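Local coordinates for Non-fluorescent flavoprotein (Photobacterium phosphoreum, PDB 1FVP) that binds two flavin mononucleotides per subunit, each carrying a myristate, and may act as an alkanal monooxygenase like related bacterial luciferases, at residues N2-G7 with V195-C200; E37-Y42 with V213-N218; M129-V134 with Q170-G175. All coordinates share one frame; numbering follows the deposited sequence.

Contact 1 (N2-G7 with V195-C200). With FMA (6-(3-tetradecanoic acid) flavine mononucleotide), chain D.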
loop_
_atom_site.group_PDB
_atom_site.type_symbol
_atom_site.label_atom_id
_atom_site.label_comp_id
_atom_site.label_asym_id
_atom_site.label_seq_id
_atom_site.Cartn_x
_atom_site.Cartn_y
_atom_site.Cartn_z
ATOM N N ASN A 2 10.962 16.581 12.712
ATOM C CA ASN A 2 10.417 17.904 13.002
ATOM C C ASN A 2 10.001 18.364 11.573
ATOM O O ASN A 2 9.241 19.283 11.317
ATOM C CB ASN A 2 11.367 18.837 13.700
ATOM C CG ASN A 2 12.117 19.808 12.804
ATOM O OD1 ASN A 2 12.413 19.563 11.617
ATOM N ND2 ASN A 2 12.453 20.975 13.370
ATOM N N LYS A 3 10.665 17.633 10.687
ATOM C CA LYS A 3 10.527 17.715 9.244
ATOM C C LYS A 3 9.298 16.811 8.971
ATOM O O LYS A 3 9.357 15.658 9.398
ATOM C CB LYS A 3 11.666 17.101 8.452
ATOM C CG LYS A 3 11.289 16.759 7.005
ATOM C CD LYS A 3 12.413 16.054 6.278
ATOM C CE LYS A 3 11.961 15.432 4.972
ATOM N NZ LYS A 3 13.143 15.155 4.108
ATOM N N TRP A 4 8.346 17.400 8.307
ATOM C CA TRP A 4 7.085 16.770 7.941
ATOM C C TRP A 4 7.091 16.283 6.488
ATOM O O TRP A 4 7.181 17.124 5.582
ATOM C CB TRP A 4 5.940 17.759 8.105
ATOM C CG TRP A 4 5.785 18.332 9.460
ATOM C CD1 TRP A 4 6.551 18.169 10.578
ATOM C CD2 TRP A 4 4.739 19.259 9.826
ATOM N NE1 TRP A 4 6.061 18.926 11.610
ATOM C CE2 TRP A 4 4.947 19.595 11.184
ATOM C CE3 TRP A 4 3.661 19.797 9.128
ATOM C CZ2 TRP A 4 4.102 20.459 11.857
ATOM C CZ3 TRP A 4 2.834 20.660 9.802
ATOM C CH2 TRP A 4 3.040 20.985 11.140
ATOM N N ASN A 5 6.978 14.972 6.367
ATOM C CA ASN A 5 6.933 14.359 5.009
ATOM C C ASN A 5 5.442 14.476 4.654
ATOM O O ASN A 5 4.619 14.578 5.595
ATOM C CB ASN A 5 7.594 13.000 5.048
ATOM C CG ASN A 5 8.060 12.419 3.733
ATOM O OD1 ASN A 5 7.582 11.339 3.315
ATOM N ND2 ASN A 5 8.992 13.066 3.024
ATOM N N TYR A 6 5.125 14.501 3.380
ATOM C CA TYR A 6 3.754 14.601 2.874
ATOM C C TYR A 6 3.495 13.543 1.808
ATOM O O TYR A 6 4.337 13.310 0.931
ATOM C CB TYR A 6 3.488 15.988 2.273
ATOM C CG TYR A 6 3.604 17.100 3.277
ATOM C CD1 TYR A 6 2.561 17.361 4.173
ATOM C CD2 TYR A 6 4.739 17.893 3.338
ATOM C CE1 TYR A 6 2.649 18.394 5.104
ATOM C CE2 TYR A 6 4.851 18.923 4.272
ATOM C CZ TYR A 6 3.803 19.168 5.149
ATOM O OH TYR A 6 3.941 20.187 6.042
ATOM N N GLY A 7 2.324 12.953 1.917
ATOM C CA GLY A 7 1.875 11.892 0.986
ATOM C C GLY A 7 0.474 12.252 0.506
ATOM O O GLY A 7 -0.046 13.275 0.971
ATOM N N VAL A 195 2.538 13.972 13.748
ATOM C CA VAL A 195 1.946 13.287 12.580
ATOM C C VAL A 195 2.452 13.892 11.277
ATOM O O VAL A 195 2.882 15.039 11.302
ATOM C CB VAL A 195 0.417 13.395 12.648
ATOM C CG1 VAL A 195 -0.237 12.574 13.728
ATOM C CG2 VAL A 195 0.056 14.873 12.723
ATOM N N ASP A 196 2.338 13.082 10.267
ATOM C CA ASP A 196 2.636 13.222 8.852
ATOM C C ASP A 196 1.267 13.080 8.167
ATOM O O ASP A 196 0.421 12.373 8.757
ATOM C CB ASP A 196 3.663 12.207 8.395
ATOM C CG ASP A 196 5.041 12.847 8.313
ATOM O OD1 ASP A 196 5.259 13.905 8.935
ATOM O OD2 ASP A 196 5.881 12.242 7.604
ATOM N N PHE A 197 1.079 13.723 7.017
ATOM C CA PHE A 197 -0.243 13.686 6.372
ATOM C C PHE A 197 -0.377 13.082 4.982
ATOM O O PHE A 197 0.383 13.200 4.032
ATOM C CB PHE A 197 -0.884 15.073 6.375
ATOM C CG PHE A 197 -0.429 16.017 7.425
ATOM C CD1 PHE A 197 0.763 16.715 7.249
ATOM C CD2 PHE A 197 -1.182 16.205 8.584
ATOM C CE1 PHE A 197 1.215 17.607 8.226
ATOM C CE2 PHE A 197 -0.753 17.093 9.580
ATOM C CZ PHE A 197 0.455 17.786 9.374
ATOM N N LEU A 198 -1.487 12.379 4.903
ATOM C CA LEU A 198 -1.987 11.687 3.721
ATOM C C LEU A 198 -3.277 12.501 3.507
ATOM O O LEU A 198 -4.200 12.216 4.305
ATOM C CB LEU A 198 -2.234 10.239 4.089
ATOM C CG LEU A 198 -1.089 9.268 4.154
ATOM C CD1 LEU A 198 -1.591 7.844 3.889
ATOM C CD2 LEU A 198 -0.048 9.664 3.105
ATOM N N LEU A 199 -3.245 13.416 2.572
ATOM C CA LEU A 199 -4.377 14.306 2.332
ATOM C C LEU A 199 -5.011 14.141 0.973
ATOM O O LEU A 199 -4.352 14.449 -0.030
ATOM C CB LEU A 199 -3.841 15.726 2.628
ATOM C CG LEU A 199 -2.377 16.030 2.396
ATOM C CD1 LEU A 199 -1.934 15.723 0.971
ATOM C CD2 LEU A 199 -2.098 17.501 2.665
ATOM N N CYS A 200 -6.257 13.724 0.937
ATOM C CA CYS A 200 -7.057 13.510 -0.271
ATOM C C CYS A 200 -7.537 14.819 -0.875
ATOM O O CYS A 200 -8.357 15.457 -0.183
ATOM C CB CYS A 200 -8.328 12.710 0.080
ATOM S SG CYS A 200 -9.322 12.254 -1.374
HETATM N N1 FMA D . 6.522 22.864 12.831
HETATM C C2 FMA D . 7.395 21.913 12.494
HETATM O O2 FMA D . 8.098 21.283 13.190
HETATM N N3 FMA D . 7.544 21.556 11.090
HETATM C C4 FMA D . 6.819 22.172 10.136
HETATM O O4 FMA D . 6.983 21.845 8.981
HETATM C C4A FMA D . 5.892 23.191 10.519
HETATM N N5 FMA D . 5.142 23.853 9.674
HETATM C C5A FMA D . 4.260 24.820 9.972
HETATM C C6 FMA D . 3.501 25.469 9.002
HETATM C C7 FMA D . 2.625 26.444 9.408
HETATM C C7M FMA D . 1.710 27.240 8.412
HETATM C C8 FMA D . 2.485 26.807 10.799
HETATM C C8M FMA D . 1.548 27.863 11.286
HETATM C C9 FMA D . 3.256 26.146 11.731
HETATM C C9A FMA D . 4.136 25.160 11.393
HETATM N N10 FMA D . 4.932 24.453 12.285
HETATM C C10 FMA D . 5.809 23.500 11.971
HETATM C C1B FMA D . 4.839 24.765 13.780
HETATM C C2B FMA D . 5.192 23.544 14.734
HETATM O O2B FMA D . 4.067 23.532 15.594
HETATM C C3B FMA D . 6.501 23.820 15.438
HETATM O "O3'" FMA D . 7.265 24.753 14.743
HETATM C C4B FMA D . 7.371 22.591 15.725
HETATM O "O4'" FMA D . 6.632 21.606 16.533
HETATM C C5B FMA D . 8.645 22.997 16.518
HETATM O "O5'" FMA D . 8.607 22.177 17.832
HETATM P P FMA D . 8.775 22.697 19.315
HETATM O O1P FMA D . 10.281 23.135 19.281
HETATM O O2P FMA D . 7.873 23.817 19.497
HETATM O O3P FMA D . 8.396 21.679 20.167
HETATM C "C1'" FMA D . 5.005 25.963 5.694
HETATM O "O1'" FMA D . 4.104 26.881 5.608
HETATM O "O2'" FMA D . 6.021 26.054 4.996
HETATM C "C2'" FMA D . 5.061 25.337 7.049
HETATM C "C3'" FMA D . 3.661 25.039 7.603
HETATM C "C4'" FMA D . 3.335 23.608 7.304
HETATM C "C5'" FMA D . 2.547 23.253 6.066
HETATM C "C6'" FMA D . 1.453 22.246 6.320
HETATM C "C7'" FMA D . 1.115 21.422 5.085
HETATM C "C8'" FMA D . -0.256 21.541 4.570
HETATM C "C9'" FMA D . -1.326 20.570 5.037
HETATM C C11 FMA D . -2.721 21.022 4.730
HETATM C C12 FMA D . -3.079 21.718 3.469
HETATM C C13 FMA D . -4.507 22.032 3.170
HETATM C C14 FMA D . -4.803 22.682 1.857
HETATM C C15 FMA D . -3.863 23.787 1.467
#

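Contact 2 (E37-Y42 with V213-N218)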
loop_
_atom_site.group_PDB
_atom_site.type_symbol
_atom_site.label_atom_id
_atom_site.label_comp_id
_atom_site.label_asym_id
_atom_site.label_seq_id
_atom_site.Cartn_x
_atom_site.Cartn_y
_atom_site.Cartn_z
ATOM N N GLU A 37 5.046 14.537 -12.198
ATOM C CA GLU A 37 5.701 15.685 -12.824
ATOM C C GLU A 37 5.503 17.086 -12.335
ATOM O O GLU A 37 6.376 17.962 -12.606
ATOM C CB GLU A 37 5.370 15.607 -14.333
ATOM C CG GLU A 37 4.194 14.744 -14.746
ATOM C CD GLU A 37 4.001 14.369 -16.182
ATOM O OE1 GLU A 37 4.083 15.117 -17.152
ATOM O OE2 GLU A 37 3.710 13.148 -16.338
ATOM N N ASP A 38 4.447 17.422 -11.619
ATOM C CA ASP A 38 4.192 18.801 -11.160
ATOM C C ASP A 38 4.417 19.043 -9.675
ATOM O O ASP A 38 3.883 20.052 -9.150
ATOM C CB ASP A 38 2.770 19.216 -11.603
ATOM C CG ASP A 38 2.597 19.273 -13.109
ATOM O OD1 ASP A 38 3.526 18.927 -13.864
ATOM O OD2 ASP A 38 1.496 19.671 -13.562
ATOM N N THR A 39 5.168 18.191 -9.010
ATOM C CA THR A 39 5.432 18.335 -7.565
ATOM C C THR A 39 6.681 17.577 -7.179
ATOM O O THR A 39 7.444 17.134 -8.063
ATOM C CB THR A 39 4.157 17.865 -6.768
ATOM O OG1 THR A 39 3.587 16.802 -7.579
ATOM C CG2 THR A 39 3.118 18.958 -6.560
ATOM N N SER A 40 6.904 17.413 -5.901
ATOM C CA SER A 40 8.041 16.718 -5.289
ATOM C C SER A 40 7.522 16.005 -4.036
ATOM O O SER A 40 7.184 14.830 -4.001
ATOM C CB SER A 40 9.146 17.673 -4.880
ATOM O OG SER A 40 9.972 18.060 -5.950
ATOM N N ILE A 41 7.435 16.808 -3.009
ATOM C CA ILE A 41 6.991 16.486 -1.669
ATOM C C ILE A 41 5.915 15.438 -1.588
ATOM O O ILE A 41 5.903 14.809 -0.490
ATOM C CB ILE A 41 6.745 17.822 -0.885
ATOM C CG1 ILE A 41 5.393 18.454 -1.240
ATOM C CG2 ILE A 41 7.932 18.809 -1.160
ATOM C CD1 ILE A 41 4.901 19.543 -0.248
ATOM N N TYR A 42 5.080 15.190 -2.587
ATOM C CA TYR A 42 4.090 14.079 -2.395
ATOM C C TYR A 42 4.893 12.810 -2.689
ATOM O O TYR A 42 5.114 12.440 -3.865
ATOM C CB TYR A 42 2.807 14.247 -3.208
ATOM C CG TYR A 42 2.184 15.619 -3.031
ATOM C CD1 TYR A 42 1.535 15.982 -1.860
ATOM C CD2 TYR A 42 2.292 16.579 -4.028
ATOM C CE1 TYR A 42 1.005 17.247 -1.660
ATOM C CE2 TYR A 42 1.774 17.847 -3.842
ATOM C CZ TYR A 42 1.132 18.179 -2.673
ATOM O OH TYR A 42 0.642 19.450 -2.568
ATOM N N VAL A 213 -3.574 24.180 -6.103
ATOM C CA VAL A 213 -3.487 24.045 -4.647
ATOM C C VAL A 213 -2.414 22.987 -4.324
ATOM O O VAL A 213 -2.058 22.869 -3.147
ATOM C CB VAL A 213 -4.805 23.621 -3.988
ATOM C CG1 VAL A 213 -5.142 24.554 -2.829
ATOM C CG2 VAL A 213 -5.952 23.429 -4.939
ATOM N N MET A 214 -1.981 22.247 -5.335
ATOM C CA MET A 214 -0.976 21.195 -5.120
ATOM C C MET A 214 0.431 21.723 -5.339
ATOM O O MET A 214 1.245 21.685 -4.404
ATOM C CB MET A 214 -1.258 19.924 -5.906
ATOM C CG MET A 214 -2.210 19.041 -5.121
ATOM S SD MET A 214 -2.523 17.551 -6.119
ATOM C CE MET A 214 -1.001 16.639 -5.857
ATOM N N ILE A 215 0.699 22.220 -6.532
ATOM C CA ILE A 215 2.053 22.740 -6.780
ATOM C C ILE A 215 2.320 23.998 -5.978
ATOM O O ILE A 215 3.507 24.385 -5.942
ATOM C CB ILE A 215 2.429 22.768 -8.284
ATOM C CG1 ILE A 215 2.566 24.209 -8.840
ATOM C CG2 ILE A 215 1.497 21.904 -9.175
ATOM C CD1 ILE A 215 4.016 24.461 -9.393
ATOM N N ASP A 216 1.334 24.606 -5.346
ATOM C CA ASP A 216 1.586 25.809 -4.544
ATOM C C ASP A 216 2.456 25.420 -3.323
ATOM O O ASP A 216 3.545 25.955 -3.140
ATOM C CB ASP A 216 0.368 26.477 -3.929
ATOM C CG ASP A 216 -0.060 27.711 -4.699
ATOM O OD1 ASP A 216 0.273 27.724 -5.898
ATOM O OD2 ASP A 216 -0.683 28.546 -4.003
ATOM N N LEU A 217 1.805 24.566 -2.578
ATOM C CA LEU A 217 2.205 23.930 -1.334
ATOM C C LEU A 217 3.510 23.139 -1.443
ATOM O O LEU A 217 4.250 22.954 -0.468
ATOM C CB LEU A 217 0.984 23.084 -0.923
ATOM C CG LEU A 217 1.297 21.892 -0.045
ATOM C CD1 LEU A 217 1.923 22.373 1.256
ATOM C CD2 LEU A 217 -0.024 21.207 0.265
ATOM N N ASN A 218 3.767 22.678 -2.651
ATOM C CA ASN A 218 4.974 21.925 -3.008
ATOM C C ASN A 218 6.116 22.940 -2.851
ATOM O O ASN A 218 7.080 22.781 -2.123
ATOM C CB ASN A 218 4.861 21.442 -4.444
ATOM C CG ASN A 218 6.214 21.035 -5.007
ATOM O OD1 ASN A 218 7.014 21.891 -5.413
ATOM N ND2 ASN A 218 6.440 19.725 -5.026
#

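Contact 3 (M129-V134 with Q170-G175). With FMA (6-(3-tetradecanoic acid) flavine mononucleotide), chain D.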
loop_
_atom_site.group_PDB
_atom_site.type_symbol
_atom_site.label_atom_id
_atom_site.label_comp_id
_atom_site.label_asym_id
_atom_site.label_seq_id
_atom_site.Cartn_x
_atom_site.Cartn_y
_atom_site.Cartn_z
ATOM N N MET A 129 -4.776 11.334 8.054
ATOM C CA MET A 129 -5.528 11.277 6.812
ATOM C C MET A 129 -6.707 12.279 6.784
ATOM O O MET A 129 -7.760 12.016 7.401
ATOM C CB MET A 129 -6.113 9.923 6.465
ATOM C CG MET A 129 -5.272 8.731 6.695
ATOM S SD MET A 129 -6.011 7.302 5.805
ATOM C CE MET A 129 -7.666 7.330 6.494
ATOM N N LEU A 130 -6.507 13.318 6.001
ATOM C CA LEU A 130 -7.421 14.406 5.750
ATOM C C LEU A 130 -7.835 14.531 4.264
ATOM O O LEU A 130 -7.093 14.344 3.302
ATOM C CB LEU A 130 -6.733 15.715 6.146
ATOM C CG LEU A 130 -5.992 15.872 7.431
ATOM C CD1 LEU A 130 -4.894 16.912 7.291
ATOM C CD2 LEU A 130 -6.996 16.287 8.506
ATOM N N HIS A 131 -9.071 14.955 4.121
ATOM C CA HIS A 131 -9.828 15.228 2.917
ATOM C C HIS A 131 -9.806 16.706 2.562
ATOM O O HIS A 131 -10.867 17.334 2.751
ATOM C CB HIS A 131 -11.340 14.845 3.083
ATOM C CG HIS A 131 -11.687 13.760 2.132
ATOM N ND1 HIS A 131 -12.168 12.520 2.428
ATOM C CD2 HIS A 131 -11.541 13.794 0.776
ATOM C CE1 HIS A 131 -12.323 11.845 1.291
ATOM N NE2 HIS A 131 -11.943 12.576 0.280
ATOM N N VAL A 132 -8.726 17.271 2.092
ATOM C CA VAL A 132 -8.677 18.697 1.726
ATOM C C VAL A 132 -9.653 19.086 0.617
ATOM O O VAL A 132 -10.045 18.287 -0.262
ATOM C CB VAL A 132 -7.228 19.035 1.308
ATOM C CG1 VAL A 132 -7.089 20.306 0.503
ATOM C CG2 VAL A 132 -6.338 19.120 2.538
ATOM N N ASN A 133 -10.015 20.358 0.651
ATOM C CA ASN A 133 -10.912 20.990 -0.345
ATOM C C ASN A 133 -10.745 22.498 -0.137
ATOM O O ASN A 133 -11.381 22.969 0.796
ATOM C CB ASN A 133 -12.351 20.537 -0.243
ATOM C CG ASN A 133 -13.247 21.248 -1.231
ATOM O OD1 ASN A 133 -13.059 22.437 -1.437
ATOM N ND2 ASN A 133 -14.196 20.568 -1.856
ATOM N N VAL A 134 -9.960 23.127 -0.968
ATOM C CA VAL A 134 -9.683 24.564 -0.846
ATOM C C VAL A 134 -10.419 25.447 -1.833
ATOM O O VAL A 134 -10.207 25.338 -3.054
ATOM C CB VAL A 134 -8.140 24.732 -0.948
ATOM C CG1 VAL A 134 -7.671 26.063 -1.513
ATOM C CG2 VAL A 134 -7.478 24.476 0.394
ATOM N N GLN A 170 -15.926 19.321 9.532
ATOM C CA GLN A 170 -15.354 20.277 10.492
ATOM C C GLN A 170 -13.983 19.768 10.955
ATOM O O GLN A 170 -13.109 20.590 11.297
ATOM C CB GLN A 170 -16.266 20.544 11.670
ATOM C CG GLN A 170 -17.504 21.349 11.387
ATOM C CD GLN A 170 -17.245 22.818 11.126
ATOM O OE1 GLN A 170 -16.475 23.475 11.838
ATOM N NE2 GLN A 170 -17.912 23.314 10.079
ATOM N N SER A 171 -13.823 18.457 10.963
ATOM C CA SER A 171 -12.567 17.814 11.370
ATOM C C SER A 171 -11.585 17.878 10.186
ATOM O O SER A 171 -10.380 18.107 10.381
ATOM C CB SER A 171 -12.736 16.379 11.808
ATOM O OG SER A 171 -13.538 16.182 12.943
ATOM N N ASN A 172 -12.162 17.670 9.010
ATOM C CA ASN A 172 -11.392 17.692 7.749
ATOM C C ASN A 172 -10.936 19.114 7.427
ATOM O O ASN A 172 -11.320 20.057 8.139
ATOM C CB ASN A 172 -12.136 16.922 6.668
ATOM C CG ASN A 172 -11.942 15.422 6.835
ATOM O OD1 ASN A 172 -11.016 14.874 6.227
ATOM N ND2 ASN A 172 -12.754 14.721 7.617
ATOM N N VAL A 173 -10.136 19.244 6.386
ATOM C CA VAL A 173 -9.505 20.473 5.892
ATOM C C VAL A 173 -10.150 21.172 4.707
ATOM O O VAL A 173 -10.121 20.666 3.569
ATOM C CB VAL A 173 -8.042 20.048 5.583
ATOM C CG1 VAL A 173 -7.185 21.203 5.140
ATOM C CG2 VAL A 173 -7.424 19.357 6.780
ATOM N N THR A 174 -10.719 22.352 4.918
ATOM C CA THR A 174 -11.402 23.155 3.908
ATOM C C THR A 174 -11.394 24.666 4.147
ATOM O O THR A 174 -11.143 25.216 5.228
ATOM C CB THR A 174 -12.910 22.672 3.778
ATOM O OG1 THR A 174 -13.621 23.470 4.781
ATOM C CG2 THR A 174 -13.196 21.198 4.014
ATOM N N GLY A 175 -11.722 25.399 3.097
ATOM C CA GLY A 175 -11.784 26.861 3.069
ATOM C C GLY A 175 -10.684 27.422 2.169
ATOM O O GLY A 175 -10.123 26.675 1.348
HETATM N N1 FMA D . 6.522 22.864 12.831
HETATM C C2 FMA D . 7.395 21.913 12.494
HETATM O O2 FMA D . 8.098 21.283 13.190
HETATM N N3 FMA D . 7.544 21.556 11.090
HETATM C C4 FMA D . 6.819 22.172 10.136
HETATM O O4 FMA D . 6.983 21.845 8.981
HETATM C C4A FMA D . 5.892 23.191 10.519
HETATM N N5 FMA D . 5.142 23.853 9.674
HETATM C C5A FMA D . 4.260 24.820 9.972
HETATM C C6 FMA D . 3.501 25.469 9.002
HETATM C C7 FMA D . 2.625 26.444 9.408
HETATM C C7M FMA D . 1.710 27.240 8.412
HETATM C C8 FMA D . 2.485 26.807 10.799
HETATM C C8M FMA D . 1.548 27.863 11.286
HETATM C C9 FMA D . 3.256 26.146 11.731
HETATM C C9A FMA D . 4.136 25.160 11.393
HETATM N N10 FMA D . 4.932 24.453 12.285
HETATM C C10 FMA D . 5.809 23.500 11.971
HETATM C C1B FMA D . 4.839 24.765 13.780
HETATM C C2B FMA D . 5.192 23.544 14.734
HETATM O O2B FMA D . 4.067 23.532 15.594
HETATM C C3B FMA D . 6.501 23.820 15.438
HETATM O "O3'" FMA D . 7.265 24.753 14.743
HETATM C C4B FMA D . 7.371 22.591 15.725
HETATM O "O4'" FMA D . 6.632 21.606 16.533
HETATM C C5B FMA D . 8.645 22.997 16.518
HETATM O "O5'" FMA D . 8.607 22.177 17.832
HETATM P P FMA D . 8.775 22.697 19.315
HETATM O O1P FMA D . 10.281 23.135 19.281
HETATM O O2P FMA D . 7.873 23.817 19.497
HETATM O O3P FMA D . 8.396 21.679 20.167
HETATM C "C1'" FMA D . 5.005 25.963 5.694
HETATM O "O1'" FMA D . 4.104 26.881 5.608
HETATM O "O2'" FMA D . 6.021 26.054 4.996
HETATM C "C2'" FMA D . 5.061 25.337 7.049
HETATM C "C3'" FMA D . 3.661 25.039 7.603
HETATM C "C4'" FMA D . 3.335 23.608 7.304
HETATM C "C5'" FMA D . 2.547 23.253 6.066
HETATM C "C6'" FMA D . 1.453 22.246 6.320
HETATM C "C7'" FMA D . 1.115 21.422 5.085
HETATM C "C8'" FMA D . -0.256 21.541 4.570
HETATM C "C9'" FMA D . -1.326 20.570 5.037
HETATM C C11 FMA D . -2.721 21.022 4.730
HETATM C C12 FMA D . -3.079 21.718 3.469
HETATM C C13 FMA D . -4.507 22.032 3.170
HETATM C C14 FMA D . -4.803 22.682 1.857
HETATM C C15 FMA D . -3.863 23.787 1.467
#

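Contact 1 (N2-G7 with V195-C200)
W4 and F197 meet in an offset edge-to-face aromatic pair: the edge of the phenyl ring points toward the face of the six-membered part of the indole, with centroids 5.5 Å apart and planes at 66°. W4 CE3 comes nearest, at the phenyl edge, 3.4 Å from F197 CE1. Next along, Y6 lies beside F197 and points the same way; these two rings meet rim to rim and neither covers the other, Y6 CE1 being 3.3 Å from F197 CD1. The three aromatics make one cluster on the flavin side of the contact. W4 turns a face to the cofactor, and FMA C4 sits 3.4 Å above the centre of the indole plane. What puts the indole there is a chi1 of -58°, with CG beside the backbone N. The backbone just ahead adds a polar grip, since FMA N3 donates to N2 O at 2.8 Å; the cofactor is also hydrogen-bonded to N193 OD1. Y6 OH reaches the fatty chain at FMA C7', and L199 CD2 lies farther along it near C9'. In the TIM-barrel-like fold of the luciferase family, strands 6-11 and 195-199, the first and last in the chain, are parallel neighbours in the sheet. Their sound backbone bond is G7 N to F197 O, 2.9 Å and 162° at the hydrogen. G7 and L198 form the bridge in register, L198 CD2 packing on G7 CA. Toward the chain start the pairing gives way to a side chain: D196 OD2 takes a weak bond from N5 N at 3.2 Å. Further out, R125 makes a long, weak ion pair with D196, and N5 ND2 is weakly bonded to D43.

Contact 2 (E37-Y42 with V213-N218)
The Y42 ring has the methyl of M214 over one face, while L217 CD2, M214 O and T39 OG1 lie around its edge. M214 CE stands 4.0 Å from the ring centroid, a CH-pi contact, and with SD farther off and oblique the pair counts as a Met-aromatic contact. It is made by a bend at the end of the methionine chain: chi3 of 77° folds CE back over the tyrosine. This joins the last helix of the barrel, 207-227, to a turn in the beta-alpha-beta crossover formed by strand 6-11, helix 23-38 and strand 42-48.

The phenol also holds the helix by a polar bond. Y42 OH donates to M214 O at 3.0 Å, approaching well off the C=O direction (111° at the oxygen) and tilted from the carbonyl plane. The same oxygen accepts N218 N one helical turn on, so it serves both the helix and the tyrosine. L217 packs CG and CD2 against the hydroxyl, and also touches the fatty chain of FMA.

N218, with CG anti to the backbone N (chi1 163°), crosses T39 obliquely, its CB 3.7 Å from T39 CG2; T39 OG1 bonds back to I34 O and I35 O. D38 lays its CB against I215 CG2, while its carboxylate forms a salt bridge with R33. At the far end, I41 CD1 lies 3.5 Å from L217 O.

Contact 3 (M129-V134 with Q170-G175)
N172 reaches across with its amide oxygen to the backbone of H131: H131 N donates to N172 OD1 at 2.9 Å, 155° at the hydrogen and in the carbonyl plane of the amide. The other end of that amide is held too, ND2 bonding to I168 O and W96 O, which should fix its rotation. H131 CB lies against the same oxygen, while the imidazole turns away to meet the rings of W96 and Y148.

Beyond N172, where helix 166-171 has ended, the chain straightens and pairs in parallel with strand 126-134. Two weak bonds flank the N133-T174 bridge: N133 N to V173 O at 2.9 Å, and G175 N to N133 O at 3.4 Å. A backbone bond between G175 and N135 completes the next bridge, V134 with G175. G175 has a positive phi, 112°, and its backbone angles are ones that call for glycine. This short strand is an added partner for one of the central strands of the luciferase-type barrel.

V173 carries the apolar half and points toward strand 126-134. Its CG2 packs against both methyls of L130, 3.5 Å from CD2. CG1, set anti to the backbone N, faces the other way, meeting V132 CG2 at 3.4 Å and FMA C13 also at 3.4 Å. V132 CG2 touches C13 as well, and V132 CG1 and V134 CG2 reach C14.

One good side-chain bond and two weak backbone bonds join the segments, while the valines offer only hydrocarbon to the myristate, consistent with a hydrocarbon-lined wall against which the end of the fatty chain lies.

How the contacts relate
From the N terminus the chain opens contact 1 with 2-7, then contact 2 with 37-42, where helix 23-38 ends. Contact 3 opens at 129-134 and is the first to close, at 170-175, so it nests inside both other loops. Strand 195-199 then closes contact 1, and helix 207-227 closes contact 2; those two loops cross. Contacts 1 and 3 share one sheet, where L198 O and L130 N are probably hydrogen-bonded between neighbouring strands, and both line the same FMA, from flavin to tail end. Contact 2 joins the outer helix to this barrel wall: Y42 packs near G7 and L199, and V213 touches V134.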